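Local coordinates for bifunctional purine biosynthetic protein ADE5,7 (Cryptococcus neoformans var. grubii serotype A, PDB 7LVO) that catalyses, through the GAR synthetase half crystallised here, the ATP-dependent joining of glycine to phosphoribosylamine, the second step of de novo purine biosynthesis, at residues L38-L43 against S60-I65; P92-I97 against D119-A124; L244-G249 against V313-T318; A355-A360 against I369-K374. All blocks are in the same frame, centred on the assembly; numbering follows the deposited sequence.

Interaction 1 of 4, residues L38-L43 against S60-I65; sequences LSILLL and SRVARI
Leu-38 to Leu-43 and Val-62 to Ile-65 are the two parallel strands of a beta-alpha-beta unit in the N domain, linked by helix 47-56. Leu-38 begins the pairing: its N-H donates to Arg-61 O at 3.1 Å, while its own carbonyl receives two donors. Ala-63 N, at 2.9 Å from Leu-38 O, lies in the carbonyl plane on a lone pair; Arg-64 N, at 3.0 Å from the same oxygen, comes in nearly along the C=O axis. The double grip marks a beta bulge, where the register slips by one residue, so that Leu-38 pairs with Val-62 but Ser-39 with Arg-64. Beyond it Ile-40 N binds Arg-64 O at 3.0 Å, with a nearly straight N-H...O angle of 167°.

The sheet face carrying Leu-38, Ile-40, Val-62 and Ile-65 is apolar. The side chains of Ile-40 and Val-62 cross at about a right angle, with Ile-40 CD1 3.8 Å from Val-62 CG2, and Ile-65 CD1 reaches back to Ile-40 CB. Helix 47-56 covers part of this face through Leu-56. On the face of Ser-39 and Arg-64, the serine OG rests on the arginine's aliphatic stem, 3.5 Å from Arg-64 CB; the extended chain carries the guanidinium on to a salt bridge with Glu-104. Strand, helix and parallel strand together form the crossover unit of a Rossmann-like alpha/beta domain.

Interaction 2 of 4, residues P92-I97 against D119-A124; sequences PAFRSI and DGVEGA
The Phe-94 ring receives Val-121 over one face and Asp-119 at its edge. Val-121 CB stands 4.2 Å from the ring centroid and 15° off the normal, a CH-pi contact displaced toward the rim. In the ring plane, Asp-119 CB meets Phe-94 CZ at 3.9 Å, and the carboxylate is turned 35° from the ring. Ala-124 CB approaches Phe-94 CD1 obliquely, also at 3.9 Å. With CG anti to its carbonyl carbon (chi1 -58°), Phe-94 sends its ring across to the start of the second helix, where CE1 comes within 3.7 Å of Val-121 CA.

Two helix beginnings in the N domain are thereby packed together. Phe-94 is the N-cap of helix 95-104, and Gly-120 is the N-cap of helix 121-126. Gly-120 also closes the preceding helix 114-118 in a Schellman motif, its positive phi marking the place where the chain leaves one helix and enters the next.

Near the ring a water joins two backbone carbonyls that have no proton to offer each other: it donates to Pro-92 O, at 2.6 Å, and to Gly-120 O, at 2.9 Å. The methyl of Ala-124 sits against the same turn, which a cis peptide bond before Pro-92 leads into, 3.3 Å from Ala-93 O and a little farther from Pro-92 O. Behind the contact, Val-121 and Ile-97 both pack on Leu-43 of strand 38-44, while the side chain of Asp-119 lies about 5 Å from that of Leu-195, in the predicted ATP-binding region.

Interaction 3 of 4, residues L244-G249 against V313-T318; sequences LAFSDG and VGMLFT
Four backbone hydrogen bonds join Ala-245 and Ser-247 to Leu-316 and Gly-314 across two antiparallel strands. Ala-245 and Leu-316 form one hydrogen-bonded pair, with Leu-316 N 3.0 Å from Ala-245 O; Ser-247 and Gly-314 form the next, in which Gly-314 N donates almost straight to Ser-247 O (176°). Leu-244 CA adds a CA-H...O contact to Leu-316 O.

These are the two central strands of a four-stranded antiparallel sheet in the ATP-grasp domain. On the other side of strand 315-323 lies strand 326-333, which carries the predicted magnesium ligands Glu-331 and Asn-333; the side chain of Phe-317 lies about 4 Å from that of Asn-333.

Apolar contacts gather on the face of Leu-244, Phe-246, Met-315 and Phe-317. Bends at chi2 and chi3 fold Met-315 back over the neighbouring strand: SD packs 3.6 Å from Leu-244 CB, and the methyl CE sits over the centre of the Phe-246 ring, 3.9 Å from its centroid and 9° off the normal, a CH-pi contact. Leu-244 turns a methyl to the other aromatic, its CD1 lying against Phe-317 CD2 and CE2. Helix 287-307 packs on the opposite face, touching Ala-245, Ser-247 and Leu-316.

Interaction 4 of 4, residues A355-A360 against I369-K374; sequences AEVLLA and IKLGYK
Residues 355-360 are a run of alpha-helix, held by Leu-359 N to Ala-355 O and Ala-360 N to Glu-356 O, whereas 369-374 is an irregular, extended length of chain. The contact is a helix-loop packing within the connection from helix 354-362 to strand 377-384: after the helix ends, the chain doubles back and lays apolar side chains on the helix flank. The backbones stay well apart, with a closest CA-CA distance of 7.1 Å between Val-357 and Ile-369, so the contact is made by side chains of the loop reaching to the helix.

Ile-369 supplies much of the buried surface. Its CG1 lies between the backbone N and the carbonyl carbon (chi1 60°), which aims the CD1 methyl at the helix, 3.6 Å from Val-357 CA, although the exact place of this methyl is doubtful because it is modelled too close to Ala-360 CB. Its other branch, CG2, lies along the flank of Ala-360, 3.7 Å from Ala-360 CB. Ile-369 CG2 also passes 4.2 Å from Glu-356 OE2, an oxygen held in a salt bridge with Arg-365, so the charged end of the glutamate is paired while this apolar neighbour packs beside it.

Two residues further on, Leu-371 points back toward the helix and crosses Val-357 at about a right angle. The same two methyls that meet here, Val-357 CG1 and Leu-371 CD1, also pack on Phe-246 of strand 240-248, which ties the helix and the returning loop to the ATP-grasp sheet. One leucine methyl touches both branches of the valine: Leu-371 CD1 is 3.6 Å from Val-357 CG1 and 3.8 Å from Val-357 CG2.

Interactions 1 and 2 belong to the N domain and touch through the strand 38-43: Leu-41 CD2 packs 3.7 Å from Ile-97 CG1, and Leu-43 CD1 4.0 Å from Val-121 CG2. Interaction 4 joins that domain to the ATP-grasp sheet. On one side, Ala-355 CB lies 3.5 Å from Val-62 CG2 of interaction 1; on the other, Val-357 CG1 lies 3.7 Å from Phe-246 CD1 of interaction 3. Interactions 1 and 3 themselves do not touch, their nearest atoms being about 11 Å apart. Interactions 2 and 3 approach the predicted nucleotide and magnesium sites from different domains, with about 7 Å between their nearest atoms.

Interaction 1 of 4, residues L38-L43 against S60-I65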
loop_
_atom_site.group_PDB
_atom_site.type_symbol
_atom_site.label_atom_id
_atom_site.label_comp_id
_atom_site.label_asym_id
_atom_site.label_seq_id
_atom_site.Cartn_x
_atom_site.Cartn_y
_atom_site.Cartn_z
ATOM N N LEU A 38 -5.808 -24.230 5.724
ATOM C CA LEU A 38 -5.060 -23.597 4.654
ATOM C C LEU A 38 -3.671 -23.164 5.116
ATOM O O LEU A 38 -3.440 -22.881 6.294
ATOM C CB LEU A 38 -5.825 -22.387 4.132
ATOM C CG LEU A 38 -7.172 -22.682 3.474
ATOM C CD1 LEU A 38 -7.952 -21.393 3.277
ATOM C CD2 LEU A 38 -6.970 -23.401 2.153
ATOM N N SER A 39 -2.746 -23.119 4.163
ATOM C CA SER A 39 -1.411 -22.569 4.355
ATOM C C SER A 39 -1.280 -21.360 3.441
ATOM O O SER A 39 -1.433 -21.489 2.222
ATOM C CB SER A 39 -0.333 -23.606 4.036
ATOM O OG SER A 39 -0.400 -24.690 4.940
ATOM N N ILE A 40 -1.016 -20.193 4.029
ATOM C CA ILE A 40 -0.904 -18.936 3.300
ATOM C C ILE A 40 0.519 -18.415 3.432
ATOM O O ILE A 40 1.109 -18.452 4.516
ATOM C CB ILE A 40 -1.914 -17.890 3.817
ATOM C CG1 ILE A 40 -3.347 -18.352 3.539
ATOM C CG2 ILE A 40 -1.653 -16.536 3.171
ATOM C CD1 ILE A 40 -4.408 -17.511 4.225
ATOM N N LEU A 41 1.067 -17.929 2.328
ATOM C CA LEU A 41 2.427 -17.408 2.273
ATOM C C LEU A 41 2.369 -15.908 2.034
ATOM O O LEU A 41 1.875 -15.459 0.987
ATOM C CB LEU A 41 3.224 -18.092 1.165
ATOM C CG LEU A 41 4.619 -17.549 0.878
ATOM C CD1 LEU A 41 5.544 -17.749 2.072
ATOM C CD2 LEU A 41 5.190 -18.216 -0.365
ATOM N N LEU A 42 2.865 -15.140 3.007
ATOM C CA LEU A 42 2.952 -13.690 2.894
ATOM C C LEU A 42 4.365 -13.308 2.481
ATOM O O LEU A 42 5.332 -13.690 3.152
ATOM C CB LEU A 42 2.589 -13.016 4.218
ATOM C CG LEU A 42 1.214 -13.314 4.791
ATOM C CD1 LEU A 42 0.960 -12.451 6.021
ATOM C CD2 LEU A 42 0.119 -13.089 3.759
ATOM N N LEU A 43 4.483 -12.562 1.384
ATOM C CA LEU A 43 5.758 -12.017 0.940
ATOM C C LEU A 43 5.883 -10.584 1.459
ATOM O O LEU A 43 5.018 -9.743 1.191
ATOM C CB LEU A 43 5.874 -12.043 -0.576
ATOM C CG LEU A 43 5.578 -13.364 -1.290
ATOM C CD1 LEU A 43 5.881 -13.213 -2.780
ATOM C CD2 LEU A 43 6.353 -14.518 -0.706
ATOM N N SER A 60 -10.688 -19.471 11.253
ATOM C CA SER A 60 -10.756 -20.898 11.551
ATOM C C SER A 60 -10.468 -21.761 10.333
ATOM O O SER A 60 -10.340 -22.981 10.475
ATOM C CB SER A 60 -12.130 -21.254 12.131
ATOM O OG SER A 60 -13.160 -20.990 11.200
ATOM N N ARG A 61 -10.379 -21.168 9.145
ATOM C CA ARG A 61 -10.038 -21.897 7.930
ATOM C C ARG A 61 -8.549 -21.854 7.616
ATOM O O ARG A 61 -8.131 -22.376 6.580
ATOM C CB ARG A 61 -10.828 -21.336 6.745
ATOM C CG ARG A 61 -12.324 -21.629 6.800
ATOM C CD ARG A 61 -13.054 -21.019 5.617
ATOM N NE ARG A 61 -12.346 -21.238 4.361
ATOM C CZ ARG A 61 -12.273 -22.404 3.735
ATOM N NH1 ARG A 61 -12.841 -23.491 4.232
ATOM N NH2 ARG A 61 -11.611 -22.484 2.584
ATOM N N VAL A 62 -7.742 -21.245 8.482
ATOM C CA VAL A 62 -6.310 -21.098 8.267
ATOM C C VAL A 62 -5.579 -21.854 9.367
ATOM O O VAL A 62 -5.850 -21.646 10.555
ATOM C CB VAL A 62 -5.893 -19.616 8.247
ATOM C CG1 VAL A 62 -4.374 -19.488 8.210
ATOM C CG2 VAL A 62 -6.529 -18.909 7.064
ATOM N N ALA A 63 -4.647 -22.728 8.967
ATOM C CA ALA A 63 -3.826 -23.472 9.908
ATOM C C ALA A 63 -2.362 -23.057 9.909
ATOM O O ALA A 63 -1.652 -23.368 10.872
ATOM C CB ALA A 63 -3.908 -24.976 9.608
ATOM N N ARG A 64 -1.897 -22.365 8.872
ATOM C CA ARG A 64 -0.482 -22.034 8.748
ATOM C C ARG A 64 -0.339 -20.700 8.034
ATOM O O ARG A 64 -0.934 -20.493 6.970
ATOM C CB ARG A 64 0.263 -23.134 7.979
ATOM C CG ARG A 64 1.760 -22.935 7.869
ATOM C CD ARG A 64 2.382 -24.029 7.004
ATOM N NE ARG A 64 3.839 -23.947 6.961
ATOM C CZ ARG A 64 4.605 -24.672 6.156
ATOM N NH1 ARG A 64 4.081 -25.530 5.299
ATOM N NH2 ARG A 64 5.926 -24.527 6.210
ATOM N N ILE A 65 0.440 -19.800 8.631
ATOM C CA ILE A 65 0.768 -18.505 8.043
ATOM C C ILE A 65 2.285 -18.401 7.983
ATOM O O ILE A 65 2.960 -18.551 9.008
ATOM C CB ILE A 65 0.179 -17.343 8.856
ATOM C CG1 ILE A 65 -1.339 -17.281 8.710
ATOM C CG2 ILE A 65 0.804 -16.023 8.429
ATOM C CD1 ILE A 65 -1.806 -16.661 7.415
#

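Interaction 2 of 4, residues P92-I97 against D119-A124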
loop_
_atom_site.group_PDB
_atom_site.type_symbol
_atom_site.label_atom_id
_atom_site.label_comp_id
_atom_site.label_asym_id
_atom_site.label_seq_id
_atom_site.Cartn_x
_atom_site.Cartn_y
_atom_site.Cartn_z
ATOM N N PRO A 92 12.098 -13.295 -13.686
ATOM C CA PRO A 92 10.657 -13.506 -13.500
ATOM C C PRO A 92 10.321 -14.879 -12.926
ATOM O O PRO A 92 9.152 -15.241 -12.856
ATOM C CB PRO A 92 10.087 -13.376 -14.928
ATOM C CG PRO A 92 11.274 -13.028 -15.825
ATOM C CD PRO A 92 12.494 -13.486 -15.090
ATOM N N ALA A 93 11.343 -15.630 -12.519
ATOM C CA ALA A 93 11.146 -17.002 -12.075
ATOM C C ALA A 93 10.785 -17.094 -10.597
ATOM O O ALA A 93 9.852 -17.815 -10.231
ATOM C CB ALA A 93 12.410 -17.825 -12.357
ATOM N N PHE A 94 11.509 -16.378 -9.735
ATOM C CA PHE A 94 11.315 -16.481 -8.292
ATOM C C PHE A 94 11.445 -17.935 -7.833
ATOM O O PHE A 94 10.709 -18.402 -6.959
ATOM C CB PHE A 94 9.959 -15.912 -7.866
ATOM C CG PHE A 94 9.752 -14.468 -8.239
ATOM C CD1 PHE A 94 9.212 -14.126 -9.475
ATOM C CD2 PHE A 94 10.083 -13.456 -7.352
ATOM C CE1 PHE A 94 9.021 -12.800 -9.824
ATOM C CE2 PHE A 94 9.888 -12.126 -7.687
ATOM C CZ PHE A 94 9.359 -11.797 -8.924
ATOM N N ARG A 95 12.400 -18.656 -8.425
ATOM C CA ARG A 95 12.458 -20.104 -8.230
ATOM C C ARG A 95 12.602 -20.471 -6.757
ATOM O O ARG A 95 12.037 -21.470 -6.302
ATOM C CB ARG A 95 13.614 -20.703 -9.033
ATOM C CG ARG A 95 13.411 -22.172 -9.387
ATOM C CD ARG A 95 14.649 -23.019 -9.101
ATOM N NE ARG A 95 15.837 -22.541 -9.800
ATOM C CZ ARG A 95 16.813 -21.842 -9.232
ATOM N NH1 ARG A 95 16.779 -21.520 -7.949
ATOM N NH2 ARG A 95 17.850 -21.459 -9.971
ATOM N N SER A 96 13.356 -19.676 -5.997
ATOM C CA SER A 96 13.584 -19.993 -4.591
ATOM C C SER A 96 12.270 -20.139 -3.833
ATOM O O SER A 96 11.998 -21.182 -3.228
ATOM C CB SER A 96 14.456 -18.916 -3.949
ATOM O OG SER A 96 14.622 -19.163 -2.567
ATOM N N ILE A 97 11.434 -19.100 -3.858
ATOM C CA ILE A 97 10.204 -19.135 -3.072
ATOM C C ILE A 97 9.115 -19.945 -3.777
ATOM O O ILE A 97 8.252 -20.538 -3.113
ATOM C CB ILE A 97 9.729 -17.702 -2.775
ATOM C CG1 ILE A 97 8.555 -17.717 -1.795
ATOM C CG2 ILE A 97 9.323 -16.995 -4.056
ATOM C CD1 ILE A 97 8.881 -18.336 -0.445
ATOM N N ASP A 119 7.115 -7.160 -11.009
ATOM C CA ASP A 119 8.081 -8.051 -11.638
ATOM C C ASP A 119 7.457 -9.363 -12.096
ATOM O O ASP A 119 8.125 -10.141 -12.774
ATOM C CB ASP A 119 9.236 -8.330 -10.676
ATOM C CG ASP A 119 10.156 -7.127 -10.505
ATOM O OD1 ASP A 119 9.952 -6.119 -11.208
ATOM O OD2 ASP A 119 11.086 -7.193 -9.672
ATOM N N GLY A 120 6.201 -9.620 -11.746
ATOM C CA GLY A 120 5.483 -10.760 -12.250
ATOM C C GLY A 120 5.463 -11.987 -11.371
ATOM O O GLY A 120 5.467 -13.105 -11.904
ATOM N N VAL A 121 5.430 -11.822 -10.051
ATOM C CA VAL A 121 5.408 -12.977 -9.162
ATOM C C VAL A 121 4.143 -13.800 -9.378
ATOM O O VAL A 121 4.148 -15.021 -9.186
ATOM C CB VAL A 121 5.545 -12.522 -7.693
ATOM C CG1 VAL A 121 4.303 -11.750 -7.257
ATOM C CG2 VAL A 121 5.786 -13.716 -6.785
ATOM N N GLU A 122 3.044 -13.153 -9.771
ATOM C CA GLU A 122 1.793 -13.874 -9.976
ATOM C C GLU A 122 1.942 -14.941 -11.053
ATOM O O GLU A 122 1.478 -16.074 -10.878
ATOM C CB GLU A 122 0.679 -12.893 -10.344
ATOM C CG GLU A 122 -0.722 -13.495 -10.355
ATOM C CD GLU A 122 -1.158 -13.963 -11.730
ATOM O OE1 GLU A 122 -0.381 -13.825 -12.698
ATOM O OE2 GLU A 122 -2.294 -14.469 -11.846
ATOM N N GLY A 123 2.589 -14.600 -12.174
ATOM C CA GLY A 123 2.811 -15.581 -13.216
ATOM C C GLY A 123 3.695 -16.725 -12.778
ATOM O O GLY A 123 3.484 -17.871 -13.200
ATOM N N ALA A 124 4.685 -16.441 -11.926
ATOM C CA ALA A 124 5.569 -17.491 -11.442
ATOM C C ALA A 124 4.795 -18.541 -10.649
ATOM O O ALA A 124 4.979 -19.748 -10.848
ATOM C CB ALA A 124 6.679 -16.879 -10.585
HETATM O O HOH W 1 7.241 -13.953 -14.015
#

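Interaction 3 of 4, residues L244-G249 against V313-T318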
loop_
_atom_site.group_PDB
_atom_site.type_symbol
_atom_site.label_atom_id
_atom_site.label_comp_id
_atom_site.label_asym_id
_atom_site.label_seq_id
_atom_site.Cartn_x
_atom_site.Cartn_y
_atom_site.Cartn_z
ATOM N N LEU A 244 -9.116 1.814 -0.631
ATOM C CA LEU A 244 -8.749 0.425 -0.857
ATOM C C LEU A 244 -10.001 -0.396 -1.133
ATOM O O LEU A 244 -11.011 -0.256 -0.435
ATOM C CB LEU A 244 -8.006 -0.148 0.352
ATOM C CG LEU A 244 -6.593 0.387 0.579
ATOM C CD1 LEU A 244 -6.624 1.821 1.087
ATOM C CD2 LEU A 244 -5.848 -0.527 1.549
ATOM N N ALA A 245 -9.924 -1.266 -2.139
ATOM C CA ALA A 245 -11.074 -2.055 -2.566
ATOM C C ALA A 245 -10.624 -3.438 -3.009
ATOM O O ALA A 245 -9.661 -3.566 -3.768
ATOM C CB ALA A 245 -11.818 -1.352 -3.711
ATOM N N PHE A 246 -11.326 -4.464 -2.535
ATOM C CA PHE A 246 -11.102 -5.826 -3.002
ATOM C C PHE A 246 -11.740 -6.014 -4.369
ATOM O O PHE A 246 -12.828 -5.499 -4.634
ATOM C CB PHE A 246 -11.686 -6.838 -2.016
ATOM C CG PHE A 246 -11.074 -6.779 -0.648
ATOM C CD1 PHE A 246 -9.936 -7.502 -0.350
ATOM C CD2 PHE A 246 -11.648 -5.997 0.350
ATOM C CE1 PHE A 246 -9.373 -7.447 0.919
ATOM C CE2 PHE A 246 -11.092 -5.933 1.607
ATOM C CZ PHE A 246 -9.951 -6.669 1.899
ATOM N N SER A 247 -11.072 -6.783 -5.231
ATOM C CA SER A 247 -11.545 -7.001 -6.591
ATOM C C SER A 247 -11.307 -8.439 -7.008
ATOM O O SER A 247 -10.236 -9.000 -6.748
ATOM C CB SER A 247 -10.842 -6.066 -7.585
ATOM O OG SER A 247 -11.184 -6.383 -8.914
ATOM N N ASP A 248 -12.308 -9.030 -7.658
ATOM C CA ASP A 248 -12.171 -10.353 -8.256
ATOM C C ASP A 248 -12.243 -10.307 -9.780
ATOM O O ASP A 248 -12.459 -11.342 -10.421
ATOM C CB ASP A 248 -13.226 -11.303 -7.689
ATOM C CG ASP A 248 -14.619 -11.052 -8.252
ATOM O OD1 ASP A 248 -14.819 -10.087 -9.033
ATOM O OD2 ASP A 248 -15.529 -11.836 -7.908
ATOM N N GLY A 249 -12.059 -9.121 -10.372
ATOM C CA GLY A 249 -12.137 -8.920 -11.793
ATOM C C GLY A 249 -13.488 -8.422 -12.268
ATOM O O GLY A 249 -13.569 -7.766 -13.311
ATOM N N VAL A 313 -7.280 -8.547 -10.437
ATOM C CA VAL A 313 -7.631 -9.336 -9.264
ATOM C C VAL A 313 -6.684 -8.949 -8.137
ATOM O O VAL A 313 -5.469 -8.848 -8.347
ATOM C CB VAL A 313 -7.555 -10.848 -9.553
ATOM C CG1 VAL A 313 -7.936 -11.639 -8.313
ATOM C CG2 VAL A 313 -8.463 -11.213 -10.724
ATOM N N GLY A 314 -7.240 -8.717 -6.950
ATOM C CA GLY A 314 -6.427 -8.378 -5.797
ATOM C C GLY A 314 -6.912 -7.144 -5.068
ATOM O O GLY A 314 -8.118 -6.868 -5.030
ATOM N N MET A 315 -5.980 -6.395 -4.483
ATOM C CA MET A 315 -6.289 -5.190 -3.722
ATOM C C MET A 315 -5.956 -3.982 -4.591
ATOM O O MET A 315 -4.782 -3.700 -4.851
ATOM C CB MET A 315 -5.510 -5.160 -2.405
ATOM C CG MET A 315 -5.454 -3.792 -1.736
ATOM S SD MET A 315 -7.048 -2.944 -1.690
ATOM C CE MET A 315 -8.052 -4.138 -0.813
ATOM N N LEU A 316 -6.993 -3.268 -5.030
ATOM C CA LEU A 316 -6.824 -2.036 -5.789
ATOM C C LEU A 316 -6.769 -0.862 -4.816
ATOM O O LEU A 316 -7.776 -0.516 -4.189
ATOM C CB LEU A 316 -7.955 -1.863 -6.798
ATOM C CG LEU A 316 -7.873 -0.600 -7.651
ATOM C CD1 LEU A 316 -6.697 -0.689 -8.607
ATOM C CD2 LEU A 316 -9.177 -0.361 -8.401
ATOM N N PHE A 317 -5.592 -0.257 -4.681
ATOM C CA PHE A 317 -5.387 0.920 -3.839
ATOM C C PHE A 317 -5.320 2.140 -4.757
ATOM O O PHE A 317 -4.343 2.320 -5.499
ATOM C CB PHE A 317 -4.110 0.784 -3.010
ATOM C CG PHE A 317 -3.798 1.984 -2.154
ATOM C CD1 PHE A 317 -3.346 3.165 -2.723
ATOM C CD2 PHE A 317 -3.939 1.925 -0.779
ATOM C CE1 PHE A 317 -3.055 4.267 -1.937
ATOM C CE2 PHE A 317 -3.643 3.027 0.012
ATOM C CZ PHE A 317 -3.200 4.196 -0.575
ATOM N N THR A 318 -6.347 2.979 -4.702
ATOM C CA THR A 318 -6.435 4.175 -5.529
ATOM C C THR A 318 -6.189 5.395 -4.654
ATOM O O THR A 318 -6.912 5.620 -3.679
ATOM C CB THR A 318 -7.799 4.273 -6.216
ATOM O OG1 THR A 318 -8.071 3.050 -6.903
ATOM C CG2 THR A 318 -7.819 5.427 -7.203
#

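Interaction 4 of 4, residues A355-A360 against I369-K374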
loop_
_atom_site.group_PDB
_atom_site.type_symbol
_atom_site.label_atom_id
_atom_site.label_comp_id
_atom_site.label_asym_id
_atom_site.label_seq_id
_atom_site.Cartn_x
_atom_site.Cartn_y
_atom_site.Cartn_z
ATOM N N ALA A 355 -9.328 -14.281 5.423
ATOM C CA ALA A 355 -8.891 -15.368 4.549
ATOM C C ALA A 355 -9.965 -15.692 3.511
ATOM O O ALA A 355 -9.677 -15.839 2.316
ATOM C CB ALA A 355 -8.549 -16.601 5.384
ATOM N N GLU A 356 -11.217 -15.792 3.952
ATOM C CA GLU A 356 -12.306 -16.068 3.024
ATOM C C GLU A 356 -12.425 -14.963 1.984
ATOM O O GLU A 356 -12.704 -15.232 0.810
ATOM C CB GLU A 356 -13.620 -16.229 3.792
ATOM C CG GLU A 356 -14.787 -16.667 2.924
ATOM C CD GLU A 356 -14.560 -18.029 2.304
ATOM O OE1 GLU A 356 -14.334 -19.000 3.060
ATOM O OE2 GLU A 356 -14.588 -18.121 1.060
ATOM N N VAL A 357 -12.203 -13.711 2.396
ATOM C CA VAL A 357 -12.284 -12.595 1.461
ATOM C C VAL A 357 -11.202 -12.718 0.390
ATOM O O VAL A 357 -11.460 -12.539 -0.803
ATOM C CB VAL A 357 -12.178 -11.260 2.220
ATOM C CG1 VAL A 357 -12.052 -10.099 1.240
ATOM C CG2 VAL A 357 -13.377 -11.079 3.136
ATOM N N LEU A 358 -9.975 -13.040 0.802
ATOM C CA LEU A 358 -8.878 -13.112 -0.157
ATOM C C LEU A 358 -9.079 -14.257 -1.145
ATOM O O LEU A 358 -8.767 -14.121 -2.329
ATOM C CB LEU A 358 -7.549 -13.262 0.585
ATOM C CG LEU A 358 -7.177 -12.144 1.559
ATOM C CD1 LEU A 358 -5.856 -12.485 2.246
ATOM C CD2 LEU A 358 -7.064 -10.808 0.830
ATOM N N LEU A 359 -9.589 -15.395 -0.674
ATOM C CA LEU A 359 -9.811 -16.526 -1.565
ATOM C C LEU A 359 -10.989 -16.265 -2.489
ATOM O O LEU A 359 -10.955 -16.641 -3.665
ATOM C CB LEU A 359 -10.038 -17.803 -0.764
ATOM C CG LEU A 359 -8.796 -18.456 -0.162
ATOM C CD1 LEU A 359 -9.205 -19.619 0.739
ATOM C CD2 LEU A 359 -7.838 -18.930 -1.241
ATOM N N ALA A 360 -12.038 -15.618 -1.977
ATOM C CA ALA A 360 -13.159 -15.253 -2.838
ATOM C C ALA A 360 -12.702 -14.381 -4.000
ATOM O O ALA A 360 -13.313 -14.404 -5.074
ATOM C CB ALA A 360 -14.237 -14.538 -2.021
ATOM N N ILE A 369 -19.871 -13.558 -0.531
ATOM C CA ILE A 369 -19.248 -13.772 0.768
ATOM C C ILE A 369 -19.594 -12.610 1.689
ATOM O O ILE A 369 -19.949 -11.516 1.243
ATOM C CB ILE A 369 -17.714 -13.917 0.666
ATOM C CG1 ILE A 369 -17.110 -12.655 0.054
ATOM C CG2 ILE A 369 -17.352 -15.155 -0.146
ATOM C CD1 ILE A 369 -15.603 -12.626 0.084
ATOM N N LYS A 370 -19.482 -12.864 2.989
ATOM C CA LYS A 370 -19.716 -11.829 3.984
ATOM C C LYS A 370 -18.487 -10.942 4.124
ATOM O O LYS A 370 -17.353 -11.427 4.163
ATOM C CB LYS A 370 -20.072 -12.451 5.334
ATOM C CG LYS A 370 -21.380 -13.220 5.334
ATOM C CD LYS A 370 -21.760 -13.666 6.735
ATOM C CE LYS A 370 -23.092 -14.410 6.732
ATOM N NZ LYS A 370 -23.498 -14.814 8.115
ATOM N N LEU A 371 -18.719 -9.631 4.190
ATOM C CA LEU A 371 -17.625 -8.668 4.311
ATOM C C LEU A 371 -18.236 -7.359 4.810
ATOM O O LEU A 371 -18.872 -6.637 4.035
ATOM C CB LEU A 371 -16.906 -8.484 2.986
ATOM C CG LEU A 371 -15.533 -7.816 3.020
ATOM C CD1 LEU A 371 -14.882 -7.886 1.633
ATOM C CD2 LEU A 371 -15.615 -6.379 3.491
ATOM N N GLY A 372 -18.043 -7.073 6.101
ATOM C CA GLY A 372 -18.566 -5.865 6.698
ATOM C C GLY A 372 -17.497 -5.146 7.503
ATOM O O GLY A 372 -16.395 -5.661 7.718
ATOM N N TYR A 373 -17.847 -3.940 7.949
ATOM C CA TYR A 373 -16.945 -3.098 8.723
ATOM C C TYR A 373 -17.655 -2.595 9.971
ATOM O O TYR A 373 -18.816 -2.175 9.910
ATOM C CB TYR A 373 -16.444 -1.917 7.885
ATOM C CG TYR A 373 -15.890 -2.329 6.539
ATOM C CD1 TYR A 373 -14.648 -2.946 6.434
ATOM C CD2 TYR A 373 -16.605 -2.099 5.375
ATOM C CE1 TYR A 373 -14.144 -3.327 5.207
ATOM C CE2 TYR A 373 -16.108 -2.476 4.146
ATOM C CZ TYR A 373 -14.881 -3.092 4.068
ATOM O OH TYR A 373 -14.387 -3.459 2.840
ATOM N N LYS A 374 -16.949 -2.637 11.098
ATOM C CA LYS A 374 -17.519 -2.205 12.364
ATOM C C LYS A 374 -17.708 -0.690 12.385
ATOM O O LYS A 374 -17.212 0.044 11.527
ATOM C CB LYS A 374 -16.630 -2.636 13.528
ATOM C CG LYS A 374 -15.209 -2.118 13.446
ATOM C CD LYS A 374 -14.320 -2.711 14.544
ATOM C CE LYS A 374 -14.412 -1.908 15.839
ATOM N NZ LYS A 374 -13.468 -2.420 16.871
#